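Local coordinates for hydrophilic protein, virA protein (Chromobacterium violaceum, PDB 3BO6) that probably acts as a phosphothreonine lyase effector of the SpvC type, eliminating the phosphate from phosphothreonine residues of target proteins, at residues I111-M119 against A132-P140; T8-L19 against S145-H153. All coordinates share one frame; numbering follows the deposited sequence.

In the fold
Interaction 1 lies close to the centre of the chain and pairs two neighbouring strands of one antiparallel sheet, whereas interaction 2 sits at the protein's flank, its centre about 18 Å from the centre of the chain, where the N-terminal helices meet the start of helix 149-168. Both contacts are mostly buried, yet their chemistry differs. Backbone hydrogen bonds dominate the first, with lysines and a tyrosine on one face of the sheet and apolar and aromatic side chains on the other; the second rests on leucine packing, a single direct hydrogen bond and bridging water. The segments abut: Pro140 packs against Ser145, Gln146 and Tyr147, and only a few residues separate segments 132-140 and 145-153 along the chain.

Interaction 1: residues I111-M119 against A132-P140; sequences IDKWKVTDM and AQFTLYVKP
One face of the Tyr137 ring carries the side chain of Lys113, whose CE rides 3.4 Å above the ring plane while NZ stands 4.3 Å from the ring centroid, only 3° off the normal: a CH-pi contact continued as a cation-pi interaction. Lys113 gets there by a bend at chi3 (90°), which folds its end over the ring. At the edge of the same ring, Trp114 CA lies near the plane, and Lys115 CE comes within 3.2 Å of Tyr137 OH. The sheet face opposite Tyr137, Lys113 and Lys115 holds Val116 and Phe134, side by side; in the conformers described, Val116 CG2 lies over one face of the Phe134 ring, 3.8 Å from its centroid, a CH-pi contact, and Leu136 CD2 touches Trp114 CB. Between these layers the backbone joins the antiparallel strands, Lys115 and Thr135 forming a hydrogen-bonded pair; Thr117 N adds a bond to Gln133 O of 2.8 Å. Beside the start of strand 113-117, beyond the end of 134-137, Lys139 NZ forms a salt bridge with Asp112 OD2 (3.0 Å), on the anti side of a carboxylate that Arg70 also grips; a water links Asp112 N to Tyr137 O. In the sheet, strand 65-70 flanks 113-117, strand 82-86 flanks 134-137, where Gln133 and Phe134 form a classic bulge opposite Ile86, and helix 93-104 packs on Trp114 and Leu136.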
loop_
_atom_site.group_PDB
_atom_site.type_symbol
_atom_site.label_atom_id
_atom_site.label_comp_id
_atom_site.label_asym_id
_atom_site.label_seq_id
_atom_site.Cartn_x
_atom_site.Cartn_y
_atom_site.Cartn_z
ATOM N N ILE A 111 2.374 7.558 -0.029
ATOM C CA ILE A 111 1.708 6.772 -1.057
ATOM C C ILE A 111 0.946 7.702 -2.006
ATOM O O ILE A 111 -0.060 8.310 -1.629
ATOM C CB ILE A 111 0.753 5.730 -0.435
ATOM C CG1 ILE A 111 1.527 4.784 0.510
ATOM C CG2 ILE A 111 -0.031 4.971 -1.541
ATOM C CD1 ILE A 111 2.655 3.982 -0.176
ATOM N N ASP A 112 1.424 7.802 -3.243
ATOM C CA ASP A 112 0.805 8.660 -4.259
ATOM C C ASP A 112 -0.476 8.090 -4.864
ATOM O O ASP A 112 -1.287 8.841 -5.392
ATOM C CB ASP A 112 1.773 8.905 -5.414
ATOM C CG ASP A 112 2.870 9.898 -5.083
ATOM O OD1 ASP A 112 2.697 10.771 -4.203
ATOM O OD2 ASP A 112 3.913 9.832 -5.771
ATOM N N LYS A 113 -0.644 6.773 -4.807
ATOM C CA LYS A 113 -1.708 6.096 -5.543
ATOM C C LYS A 113 -2.180 4.867 -4.794
ATOM O O LYS A 113 -1.354 4.065 -4.358
ATOM C CB LYS A 113 -1.193 5.694 -6.933
ATOM C CG LYS A 113 -2.277 5.194 -7.881
ATOM C CD LYS A 113 -1.708 4.832 -9.252
ATOM C CE LYS A 113 -1.278 3.374 -9.298
ATOM N NZ LYS A 113 -1.414 2.792 -10.670
ATOM N N TRP A 114 -3.498 4.705 -4.675
ATOM C CA TRP A 114 -4.090 3.545 -4.007
ATOM C C TRP A 114 -5.507 3.319 -4.535
ATOM O O TRP A 114 -6.041 4.173 -5.238
ATOM C CB TRP A 114 -4.057 3.719 -2.465
ATOM C CG TRP A 114 -4.659 5.001 -1.928
ATOM C CD1 TRP A 114 -3.996 6.156 -1.643
ATOM C CD2 TRP A 114 -6.041 5.233 -1.600
ATOM N NE1 TRP A 114 -4.891 7.109 -1.164
ATOM C CE2 TRP A 114 -6.144 6.558 -1.130
ATOM C CE3 TRP A 114 -7.193 4.448 -1.665
ATOM C CZ2 TRP A 114 -7.358 7.120 -0.735
ATOM C CZ3 TRP A 114 -8.400 5.006 -1.267
ATOM C CH2 TRP A 114 -8.476 6.328 -0.818
ATOM N N LYS A 115 -6.084 2.154 -4.247
ATOM C CA LYS A 115 -7.499 1.824 -4.607
ATOM C C LYS A 115 -8.047 0.964 -3.491
ATOM O O LYS A 115 -7.288 0.590 -2.648
ATOM C CB LYS A 115 -7.586 1.163 -5.977
ATOM C CG LYS A 115 -7.002 -0.220 -6.069
ATOM C CD LYS A 115 -6.977 -0.616 -7.544
ATOM C CE LYS A 115 -6.650 -2.068 -7.730
ATOM N NZ LYS A 115 -6.576 -2.346 -9.208
ATOM N N VAL A 116 -9.385 1.014 -3.422
ATOM C CA VAL A 116 -10.198 0.238 -2.507
ATOM C C VAL A 116 -11.293 -0.475 -3.297
ATOM O O VAL A 116 -11.847 0.079 -4.245
ATOM C CB VAL A 116 -10.798 1.125 -1.369
ATOM C CG1 VAL A 116 -11.765 2.166 -1.922
ATOM C CG2 VAL A 116 -11.460 0.275 -0.314
ATOM N N THR A 117 -11.611 -1.702 -2.914
ATOM C CA THR A 117 -12.563 -2.451 -3.693
ATOM C C THR A 117 -13.935 -1.842 -3.442
ATOM O O THR A 117 -14.252 -1.412 -2.318
ATOM C CB THR A 117 -12.597 -3.860 -3.072
ATOM O OG1 THR A 117 -11.292 -4.442 -3.166
ATOM C CG2 THR A 117 -13.632 -4.780 -3.764
ATOM N N ASP A 118 -14.750 -1.815 -4.490
ATOM C CA ASP A 118 -16.155 -1.449 -4.374
ATOM C C ASP A 118 -16.935 -2.688 -3.964
ATOM O O ASP A 118 -17.166 -3.604 -4.778
ATOM C CB ASP A 118 -16.670 -0.920 -5.715
ATOM C CG ASP A 118 -18.126 -0.460 -5.643
ATOM O OD1 ASP A 118 -18.814 -0.812 -4.661
ATOM O OD2 ASP A 118 -18.554 0.245 -6.570
ATOM N N MET A 119 -17.381 -2.716 -2.720
ATOM C CA MET A 119 -17.975 -3.920 -2.156
ATOM C C MET A 119 -19.372 -4.209 -2.707
ATOM O O MET A 119 -19.898 -5.305 -2.524
ATOM C CB MET A 119 -18.009 -3.827 -0.626
ATOM C CG MET A 119 -16.606 -3.741 0.008
ATOM S SD MET A 119 -15.437 -5.040 -0.494
ATOM C CE MET A 119 -16.136 -6.459 0.319
ATOM N N ALA A 132 -7.558 -7.997 1.286
ATOM C CA ALA A 132 -6.907 -7.172 0.277
ATOM C C ALA A 132 -7.862 -6.173 -0.371
ATOM O O ALA A 132 -7.844 -5.982 -1.592
ATOM C CB ALA A 132 -6.254 -8.051 -0.796
ATOM N N GLN A 133 -8.694 -5.538 0.454
ATOM C CA GLN A 133 -9.664 -4.571 -0.053
ATOM C C GLN A 133 -9.041 -3.204 -0.311
ATOM O O GLN A 133 -9.660 -2.345 -0.948
ATOM C CB GLN A 133 -10.862 -4.449 0.885
ATOM C CG GLN A 133 -11.550 -5.782 1.137
ATOM C CD GLN A 133 -11.154 -6.423 2.450
ATOM O OE1 GLN A 133 -10.128 -6.081 3.047
ATOM N NE2 GLN A 133 -11.955 -7.379 2.910
ATOM N N PHE A 134 -7.830 -2.980 0.191
ATOM C CA PHE A 134 -7.070 -1.785 -0.168
ATOM C C PHE A 134 -5.777 -2.215 -0.827
ATOM O O PHE A 134 -5.130 -3.159 -0.362
ATOM C CB PHE A 134 -6.704 -0.939 1.068
ATOM C CG PHE A 134 -7.894 -0.441 1.858
ATOM C CD1 PHE A 134 -8.266 0.894 1.814
ATOM C CD2 PHE A 134 -8.606 -1.310 2.665
ATOM C CE1 PHE A 134 -9.369 1.348 2.554
ATOM C CE2 PHE A 134 -9.702 -0.866 3.390
ATOM C CZ PHE A 134 -10.068 0.455 3.338
ATOM N N THR A 135 -5.400 -1.538 -1.903
ATOM C CA THR A 135 -4.117 -1.759 -2.562
ATOM C C THR A 135 -3.354 -0.441 -2.587
ATOM O O THR A 135 -3.884 0.566 -3.034
ATOM C CB THR A 135 -4.344 -2.265 -3.989
ATOM O OG1 THR A 135 -5.078 -3.500 -3.945
ATOM C CG2 THR A 135 -3.005 -2.487 -4.692
ATOM N N LEU A 136 -2.127 -0.450 -2.071
ATOM C CA LEU A 136 -1.274 0.735 -2.012
ATOM C C LEU A 136 -0.084 0.535 -2.932
ATOM O O LEU A 136 0.639 -0.461 -2.797
ATOM C CB LEU A 136 -0.733 0.944 -0.588
ATOM C CG LEU A 136 -1.689 0.833 0.598
ATOM C CD1 LEU A 136 -0.926 0.990 1.907
ATOM C CD2 LEU A 136 -2.764 1.891 0.496
ATOM N N TYR A 137 0.143 1.475 -3.844
ATOM C CA TYR A 137 1.252 1.392 -4.788
ATOM C C TYR A 137 2.425 2.226 -4.312
ATOM O O TYR A 137 2.302 3.443 -4.145
ATOM C CB TYR A 137 0.796 1.856 -6.173
ATOM C CG TYR A 137 -0.345 1.030 -6.712
ATOM C CD1 TYR A 137 -0.114 -0.129 -7.430
ATOM C CD2 TYR A 137 -1.650 1.393 -6.469
ATOM C CE1 TYR A 137 -1.185 -0.884 -7.933
ATOM C CE2 TYR A 137 -2.705 0.659 -6.948
ATOM C CZ TYR A 137 -2.482 -0.476 -7.664
ATOM O OH TYR A 137 -3.594 -1.156 -8.114
ATOM N N VAL A 138 3.562 1.572 -4.074
ATOM C CA VAL A 138 4.755 2.247 -3.596
ATOM C C VAL A 138 5.594 2.603 -4.816
ATOM O O VAL A 138 5.697 1.806 -5.755
ATOM C CB VAL A 138 5.568 1.336 -2.666
ATOM C CG1 VAL A 138 6.723 2.132 -2.059
ATOM C CG2 VAL A 138 4.676 0.764 -1.574
ATOM N N LYS A 139 6.163 3.802 -4.818
ATOM C CA LYS A 139 7.078 4.218 -5.889
ATOM C C LYS A 139 8.355 4.748 -5.257
ATOM O O LYS A 139 8.295 5.414 -4.236
ATOM C CB LYS A 139 6.452 5.347 -6.708
ATOM C CG LYS A 139 5.152 4.992 -7.417
ATOM C CD LYS A 139 4.316 6.249 -7.653
ATOM C CE LYS A 139 5.077 7.330 -8.418
ATOM N NZ LYS A 139 4.304 8.620 -8.486
ATOM N N PRO A 140 9.514 4.459 -5.875
ATOM C CA PRO A 140 10.732 5.131 -5.412
ATOM C C PRO A 140 10.547 6.643 -5.530
ATOM O O PRO A 140 9.886 7.116 -6.461
ATOM C CB PRO A 140 11.825 4.670 -6.391
ATOM C CG PRO A 140 11.201 3.723 -7.312
ATOM C CD PRO A 140 9.725 3.625 -7.065
HETATM O O HOH W 1 3.323 5.974 -4.230
#

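Interaction 2: residues T8-L19 against S145-H153; sequences TNEDLKTNFHSL and SQYSASSLH
The start of helix 149-168, with the loop leading into it, meets the two short N-terminal helices through Thr8, Asp11, Leu12 and Leu19. Thr8 OG1, on the first of these helices, donates a 2.6 Å hydrogen bond to Ser145 O in the carbonyl plane, while its CG2 comes 3.4 Å from Tyr147 CE2. One turn on, the Asp11 carboxylate stacks on the Gln146 amide, the planes 8° apart. Asp11 CG lies anti to the backbone N (chi1 172°), which carries the carboxylate across to that amide; Asn15 ND2 bonds to the backbone carbonyl, Asp11 O, at 3.2 Å, and reaches Asp11 OD1 only weakly. A water takes the Tyr147 N-H and donates to Thr8 O and Asp11 OD2, tying the loop to the helix. Ser148 is the N-cap of helix 149-168, its OG accepting from Ser151 N at 3.1 Å and also bonded to Asp141. Past this cap the chemistry turns apolar: Leu19 CD2 packs on Ala149 CB at 3.9 Å and on Leu152 CD1, which Leu12 CD2 also reaches at 4.2 Å. Leu12 lies obliquely against the Tyr147 ring as well; that ring meets Phe214 of helix 213-219, and its hydroxyl bonds to Asp82.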
loop_
_atom_site.group_PDB
_atom_site.type_symbol
_atom_site.label_atom_id
_atom_site.label_comp_id
_atom_site.label_asym_id
_atom_site.label_seq_id
_atom_site.Cartn_x
_atom_site.Cartn_y
_atom_site.Cartn_z
ATOM N N THR A 8 15.807 -0.283 -9.737
ATOM C CA THR A 8 15.416 0.058 -8.375
ATOM C C THR A 8 15.871 -1.017 -7.387
ATOM O O THR A 8 16.456 -0.719 -6.338
ATOM C CB THR A 8 13.910 0.238 -8.281
ATOM O OG1 THR A 8 13.496 1.272 -9.186
ATOM C CG2 THR A 8 13.508 0.604 -6.853
ATOM N N ASN A 9 15.599 -2.269 -7.729
ATOM C CA ASN A 9 15.965 -3.385 -6.869
ATOM C C ASN A 9 17.493 -3.589 -6.801
ATOM O O ASN A 9 18.041 -3.869 -5.738
ATOM C CB ASN A 9 15.245 -4.652 -7.329
ATOM C CG ASN A 9 15.366 -5.780 -6.329
ATOM O OD1 ASN A 9 15.166 -5.584 -5.133
ATOM N ND2 ASN A 9 15.672 -6.975 -6.816
ATOM N N GLU A 10 18.179 -3.451 -7.937
ATOM C CA GLU A 10 19.636 -3.587 -7.919
ATOM C C GLU A 10 20.306 -2.548 -7.012
ATOM O O GLU A 10 21.294 -2.839 -6.329
ATOM C CB GLU A 10 20.196 -3.531 -9.342
ATOM C CG GLU A 10 19.782 -4.718 -10.206
ATOM C CD GLU A 10 20.113 -6.041 -9.545
ATOM O OE1 GLU A 10 21.314 -6.299 -9.308
ATOM O OE2 GLU A 10 19.184 -6.824 -9.265
ATOM N N ASP A 11 19.759 -1.332 -7.001
ATOM C CA ASP A 11 20.258 -0.287 -6.113
ATOM C C ASP A 11 20.012 -0.641 -4.640
ATOM O O ASP A 11 20.866 -0.418 -3.788
ATOM C CB ASP A 11 19.633 1.069 -6.462
ATOM C CG ASP A 11 19.971 2.130 -5.456
ATOM O OD1 ASP A 11 21.132 2.580 -5.447
ATOM O OD2 ASP A 11 19.088 2.504 -4.656
ATOM N N LEU A 12 18.844 -1.209 -4.337
ATOM C CA LEU A 12 18.578 -1.669 -2.974
ATOM C C LEU A 12 19.580 -2.738 -2.528
ATOM O O LEU A 12 19.981 -2.757 -1.372
ATOM C CB LEU A 12 17.155 -2.215 -2.827
ATOM C CG LEU A 12 16.001 -1.226 -2.910
ATOM C CD1 LEU A 12 14.690 -2.001 -2.713
ATOM C CD2 LEU A 12 16.147 -0.097 -1.874
ATOM N N LYS A 13 19.951 -3.644 -3.434
ATOM C CA LYS A 13 20.937 -4.682 -3.108
ATOM C C LYS A 13 22.302 -4.070 -2.830
ATOM O O LYS A 13 22.944 -4.370 -1.819
ATOM C CB LYS A 13 21.041 -5.708 -4.237
ATOM C CG LYS A 13 19.867 -6.668 -4.321
ATOM C CD LYS A 13 20.011 -7.543 -5.569
ATOM C CE LYS A 13 18.727 -8.247 -5.936
ATOM N NZ LYS A 13 18.920 -9.004 -7.218
ATOM N N THR A 14 22.739 -3.191 -3.724
ATOM C CA THR A 14 24.048 -2.569 -3.590
ATOM C C THR A 14 24.152 -1.809 -2.278
ATOM O O THR A 14 25.196 -1.799 -1.630
ATOM C CB THR A 14 24.306 -1.599 -4.754
ATOM O OG1 THR A 14 24.304 -2.325 -5.984
ATOM C CG2 THR A 14 25.647 -0.886 -4.584
ATOM N N ASN A 15 23.057 -1.175 -1.877
ATOM C CA ASN A 15 23.093 -0.262 -0.742
ATOM C C ASN A 15 22.344 -0.766 0.484
ATOM O O ASN A 15 22.090 -0.003 1.412
ATOM C CB ASN A 15 22.582 1.119 -1.168
ATOM C CG ASN A 15 23.500 1.771 -2.186
ATOM O OD1 ASN A 15 24.623 2.140 -1.861
ATOM N ND2 ASN A 15 23.035 1.899 -3.424
ATOM N N PHE A 16 22.025 -2.060 0.484
ATOM C CA PHE A 16 21.203 -2.669 1.530
ATOM C C PHE A 16 21.690 -2.357 2.945
ATOM O O PHE A 16 20.932 -1.831 3.772
ATOM C CB PHE A 16 21.142 -4.183 1.301
ATOM C CG PHE A 16 20.166 -4.906 2.197
ATOM C CD1 PHE A 16 18.803 -4.721 2.042
ATOM C CD2 PHE A 16 20.611 -5.813 3.147
ATOM C CE1 PHE A 16 17.908 -5.401 2.825
ATOM C CE2 PHE A 16 19.709 -6.502 3.946
ATOM C CZ PHE A 16 18.346 -6.283 3.781
ATOM N N HIS A 17 22.952 -2.673 3.228
ATOM C CA HIS A 17 23.507 -2.426 4.546
ATOM C C HIS A 17 23.363 -0.970 4.997
ATOM O O HIS A 17 22.893 -0.695 6.105
ATOM C CB HIS A 17 24.976 -2.837 4.598
ATOM C CG HIS A 17 25.553 -2.748 5.972
ATOM N ND1 HIS A 17 26.363 -1.712 6.383
ATOM C CD2 HIS A 17 25.368 -3.538 7.056
ATOM C CE1 HIS A 17 26.685 -1.888 7.652
ATOM N NE2 HIS A 17 26.096 -2.991 8.083
ATOM N N SER A 18 23.760 -0.045 4.132
ATOM C CA SER A 18 23.664 1.379 4.457
ATOM C C SER A 18 22.224 1.831 4.680
ATOM O O SER A 18 21.928 2.585 5.618
ATOM C CB SER A 18 24.294 2.220 3.353
ATOM O OG SER A 18 24.146 3.596 3.645
ATOM N N LEU A 19 21.328 1.373 3.811
ATOM C CA LEU A 19 19.930 1.775 3.886
ATOM C C LEU A 19 19.273 1.380 5.198
ATOM O O LEU A 19 18.714 2.239 5.888
ATOM C CB LEU A 19 19.147 1.255 2.675
ATOM C CG LEU A 19 19.445 1.966 1.350
ATOM C CD1 LEU A 19 18.858 1.195 0.164
ATOM C CD2 LEU A 19 18.928 3.400 1.366
ATOM N N SER A 145 14.565 6.733 -9.914
ATOM C CA SER A 145 13.831 5.533 -9.525
ATOM C C SER A 145 14.553 4.745 -8.436
ATOM O O SER A 145 14.357 3.543 -8.291
ATOM C CB SER A 145 13.482 4.642 -10.732
ATOM O OG SER A 145 12.566 5.273 -11.617
ATOM N N GLN A 146 15.370 5.433 -7.651
ATOM C CA GLN A 146 15.973 4.804 -6.492
ATOM C C GLN A 146 15.216 5.231 -5.238
ATOM O O GLN A 146 14.775 6.381 -5.130
ATOM C CB GLN A 146 17.444 5.182 -6.371
ATOM C CG GLN A 146 18.244 4.707 -7.576
ATOM C CD GLN A 146 19.700 5.061 -7.478
ATOM O OE1 GLN A 146 20.096 5.866 -6.641
ATOM N NE2 GLN A 146 20.518 4.463 -8.343
ATOM N N TYR A 147 15.075 4.309 -4.291
ATOM C CA TYR A 147 14.511 4.640 -2.988
ATOM C C TYR A 147 15.559 5.318 -2.103
ATOM O O TYR A 147 16.662 4.811 -1.938
ATOM C CB TYR A 147 14.073 3.359 -2.266
ATOM C CG TYR A 147 12.833 2.678 -2.795
ATOM C CD1 TYR A 147 11.571 3.188 -2.535
ATOM C CD2 TYR A 147 12.915 1.488 -3.512
ATOM C CE1 TYR A 147 10.431 2.556 -3.001
ATOM C CE2 TYR A 147 11.781 0.857 -3.988
ATOM C CZ TYR A 147 10.542 1.393 -3.723
ATOM O OH TYR A 147 9.436 0.709 -4.203
ATOM N N SER A 148 15.204 6.440 -1.487
ATOM C CA SER A 148 16.068 7.020 -0.463
ATOM C C SER A 148 15.793 6.381 0.901
ATOM O O SER A 148 14.699 5.858 1.133
ATOM C CB SER A 148 15.853 8.537 -0.371
ATOM O OG SER A 148 14.588 8.849 0.189
ATOM N N ALA A 149 16.768 6.434 1.808
ATOM C CA ALA A 149 16.548 5.938 3.168
ATOM C C ALA A 149 15.383 6.647 3.854
ATOM O O ALA A 149 14.568 6.005 4.528
ATOM C CB ALA A 149 17.807 6.049 4.001
ATOM N N SER A 150 15.276 7.958 3.665
ATOM C CA SER A 150 14.187 8.731 4.259
ATOM C C SER A 150 12.827 8.230 3.779
ATOM O O SER A 150 11.895 8.055 4.562
ATOM C CB SER A 150 14.331 10.222 3.928
ATOM O OG SER A 150 15.364 10.822 4.691
ATOM N N SER A 151 12.702 8.010 2.476
ATOM C CA SER A 151 11.421 7.560 1.924
ATOM C C SER A 151 11.071 6.129 2.386
ATOM O O SER A 151 9.920 5.832 2.717
ATOM C CB SER A 151 11.428 7.645 0.398
ATOM O OG SER A 151 10.116 7.463 -0.117
ATOM N N LEU A 152 12.056 5.241 2.395
ATOM C CA LEU A 152 11.856 3.906 2.942
ATOM C C LEU A 152 11.368 3.978 4.400
ATOM O O LEU A 152 10.400 3.301 4.766
ATOM C CB LEU A 152 13.150 3.088 2.836
ATOM C CG LEU A 152 13.527 2.738 1.391
ATOM C CD1 LEU A 152 15.003 2.369 1.299
ATOM C CD2 LEU A 152 12.627 1.623 0.841
ATOM N N HIS A 153 12.030 4.797 5.221
ATOM C CA HIS A 153 11.634 4.939 6.621
ATOM C C HIS A 153 10.190 5.456 6.733
ATOM O O HIS A 153 9.391 4.940 7.515
ATOM C CB HIS A 153 12.607 5.888 7.340
ATOM C CG HIS A 153 12.220 6.196 8.749
ATOM N ND1 HIS A 153 12.252 5.256 9.765
ATOM C CD2 HIS A 153 11.807 7.350 9.323
ATOM C CE1 HIS A 153 11.870 5.824 10.893
ATOM N NE2 HIS A 153 11.586 7.093 10.653
HETATM O O HOH W 2 16.435 1.811 -4.912
HETATM O O HOH W 3 19.215 4.114 -2.504
#